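Local structure of Phthiocerol/phenolphthiocerol synthesis polyketide synthase type I PpsC (Mycobacterium tuberculosis, 5NJI) at residues A[45-50]-A[109-114]. The protein probably dehydrates beta-hydroxyacyl intermediates to trans-2-enoyl chains during phthiocerol and phenolphthiocerol assembly, through the dehydratase domain of a type I polyketide synthase. The protein carries 1 engineered substitution. Residues are numbered along the deposited sequence; the frame is centred on the assembly and turned at random.
Sequences VWESEL and GTVLVT
With chi1 at -61°, CG of Trp46 lies anti to the carbonyl carbon of its own residue, which brings the CE3 edge of the indole to Thr114, whose CG2, set opposite its backbone N, lies 4.0 Å from Trp46 CE3. The two residues form one hydrogen-bonded pair of an antiparallel strand pairing in the double-hotdog fold of polyketide synthase dehydratases, and Ser48 with Leu112 forms the next. Trp46 N donates to Thr114 O at 2.8 Å, and the same oxygen sits near the plane of the indole at its edge, 3.4 Å from Trp46 CE3. Between Ser48 and Leu112 the two reciprocal backbone bonds lie in the carbonyl planes. The side chains of Trp46, Leu112 and Thr114 face helix 70-84, where Asp83 accepts a hydrogen bond from Trp46 NE1; Leu50 adds to this buried side as its CD1 meets Leu112 CD2 at 4.1 Å. On the other face, exposed Glu47, extended beyond CG, lays its aliphatic part alongside Val113, with CG 4.1 Å from Val113 CG2, and brings OE1 to 4.1 Å from Val111 CG1. Strands 34-37 and 122-130 continue the sheet on either side. OG of the buried Ser48, hydrogen-bonded to Leu31 O, rests 3.3 Å from Leu112 CB.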
loop_
_atom_site.group_PDB
_atom_site.type_symbol
_atom_site.label_atom_id
_atom_site.label_comp_id
_atom_site.label_asym_id
_atom_site.label_seq_id
_atom_site.Cartn_x
_atom_site.Cartn_y
_atom_site.Cartn_z
ATOM N N VAL A 45 -7.331 19.054 8.542
ATOM C CA VAL A 45 -8.388 18.048 8.578
ATOM C C VAL A 45 -8.946 17.887 7.170
ATOM O O VAL A 45 -9.247 18.882 6.504
ATOM C CB VAL A 45 -9.540 18.438 9.532
ATOM C CG1 VAL A 45 -10.531 17.282 9.639
ATOM C CG2 VAL A 45 -9.034 18.830 10.912
ATOM N N TRP A 46 -9.114 16.641 6.729
ATOM C CA TRP A 46 -9.747 16.350 5.453
ATOM C C TRP A 46 -10.901 15.381 5.659
ATOM O O TRP A 46 -10.877 14.555 6.578
ATOM C CB TRP A 46 -8.771 15.689 4.460
ATOM C CG TRP A 46 -7.542 16.463 4.066
ATOM C CD1 TRP A 46 -7.336 17.101 2.878
ATOM C CD2 TRP A 46 -6.329 16.636 4.826
ATOM N NE1 TRP A 46 -6.082 17.658 2.847
ATOM C CE2 TRP A 46 -5.445 17.390 4.026
ATOM C CE3 TRP A 46 -5.905 16.224 6.093
ATOM C CZ2 TRP A 46 -4.162 17.739 4.452
ATOM C CZ3 TRP A 46 -4.620 16.578 6.515
ATOM C CH2 TRP A 46 -3.774 17.329 5.700
ATOM N N GLU A 47 -11.892 15.461 4.775
ATOM C CA GLU A 47 -12.969 14.483 4.706
ATOM C C GLU A 47 -13.153 14.023 3.274
ATOM O O GLU A 47 -13.187 14.836 2.344
ATOM C CB GLU A 47 -14.307 15.044 5.208
ATOM C CG GLU A 47 -14.326 15.351 6.685
ATOM C CD GLU A 47 -15.712 15.805 7.142
ATOM O OE1 GLU A 47 -16.645 15.782 6.305
ATOM O OE2 GLU A 47 -15.863 16.183 8.324
ATOM N N SER A 48 -13.312 12.719 3.095
ATOM C CA SER A 48 -13.606 12.184 1.775
ATOM C C SER A 48 -14.791 11.252 1.892
ATOM O O SER A 48 -14.957 10.571 2.899
ATOM C CB SER A 48 -12.434 11.411 1.169
ATOM O OG SER A 48 -12.123 10.270 1.951
ATOM N N GLU A 49 -15.610 11.220 0.851
ATOM C CA GLU A 49 -16.737 10.304 0.809
ATOM C C GLU A 49 -16.284 9.075 0.042
ATOM O O GLU A 49 -15.893 9.176 -1.125
ATOM C CB GLU A 49 -17.960 10.945 0.158
ATOM C CG GLU A 49 -18.445 12.190 0.885
ATOM C CD GLU A 49 -19.614 12.862 0.188
ATOM O OE1 GLU A 49 -20.591 12.161 -0.151
ATOM O OE2 GLU A 49 -19.551 14.091 -0.025
ATOM N N LEU A 50 -16.290 7.939 0.711
ATOM C CA LEU A 50 -15.965 6.663 0.091
ATOM C C LEU A 50 -17.236 5.841 -0.080
ATOM O O LEU A 50 -18.186 5.964 0.694
ATOM C CB LEU A 50 -14.959 5.874 0.926
ATOM C CG LEU A 50 -13.661 6.570 1.310
ATOM C CD1 LEU A 50 -12.784 5.577 2.057
ATOM C CD2 LEU A 50 -12.977 7.113 0.084
ATOM N N GLY A 109 -21.825 5.655 1.900
ATOM C CA GLY A 109 -21.872 6.710 2.883
ATOM C C GLY A 109 -20.722 6.738 3.856
ATOM O O GLY A 109 -20.779 7.487 4.831
ATOM N N THR A 110 -19.670 5.958 3.620
ATOM C CA THR A 110 -18.484 6.043 4.464
ATOM C C THR A 110 -17.804 7.399 4.309
ATOM O O THR A 110 -17.651 7.910 3.200
ATOM C CB THR A 110 -17.509 4.917 4.106
ATOM O OG1 THR A 110 -18.074 3.660 4.502
ATOM C CG2 THR A 110 -16.186 5.061 4.856
ATOM N N VAL A 111 -17.416 7.998 5.435
ATOM C CA VAL A 111 -16.710 9.275 5.423
ATOM C C VAL A 111 -15.376 9.074 6.118
ATOM O O VAL A 111 -15.325 8.748 7.316
ATOM C CB VAL A 111 -17.518 10.405 6.075
ATOM C CG1 VAL A 111 -16.689 11.693 6.095
ATOM C CG2 VAL A 111 -18.796 10.597 5.276
ATOM N N LEU A 112 -14.298 9.267 5.366
ATOM C CA LEU A 112 -12.949 9.084 5.861
ATOM C C LEU A 112 -12.439 10.439 6.313
ATOM O O LEU A 112 -12.519 11.407 5.557
ATOM C CB LEU A 112 -12.050 8.507 4.771
ATOM C CG LEU A 112 -10.733 7.909 5.239
ATOM C CD1 LEU A 112 -11.009 6.672 6.038
ATOM C CD2 LEU A 112 -9.868 7.559 4.062
ATOM N N VAL A 113 -11.937 10.509 7.544
ATOM C CA VAL A 113 -11.517 11.756 8.163
ATOM C C VAL A 113 -10.034 11.642 8.480
ATOM O O VAL A 113 -9.636 10.800 9.289
ATOM C CB VAL A 113 -12.331 12.059 9.431
ATOM C CG1 VAL A 113 -11.919 13.409 10.035
ATOM C CG2 VAL A 113 -13.831 12.030 9.100
ATOM N N THR A 114 -9.230 12.500 7.865
ATOM C CA THR A 114 -7.780 12.481 8.027
ATOM C C THR A 114 -7.322 13.752 8.735
ATOM O O THR A 114 -7.873 14.835 8.505
ATOM C CB THR A 114 -7.100 12.362 6.655
ATOM O OG1 THR A 114 -7.571 11.180 6.006
ATOM C CG2 THR A 114 -5.586 12.299 6.755
#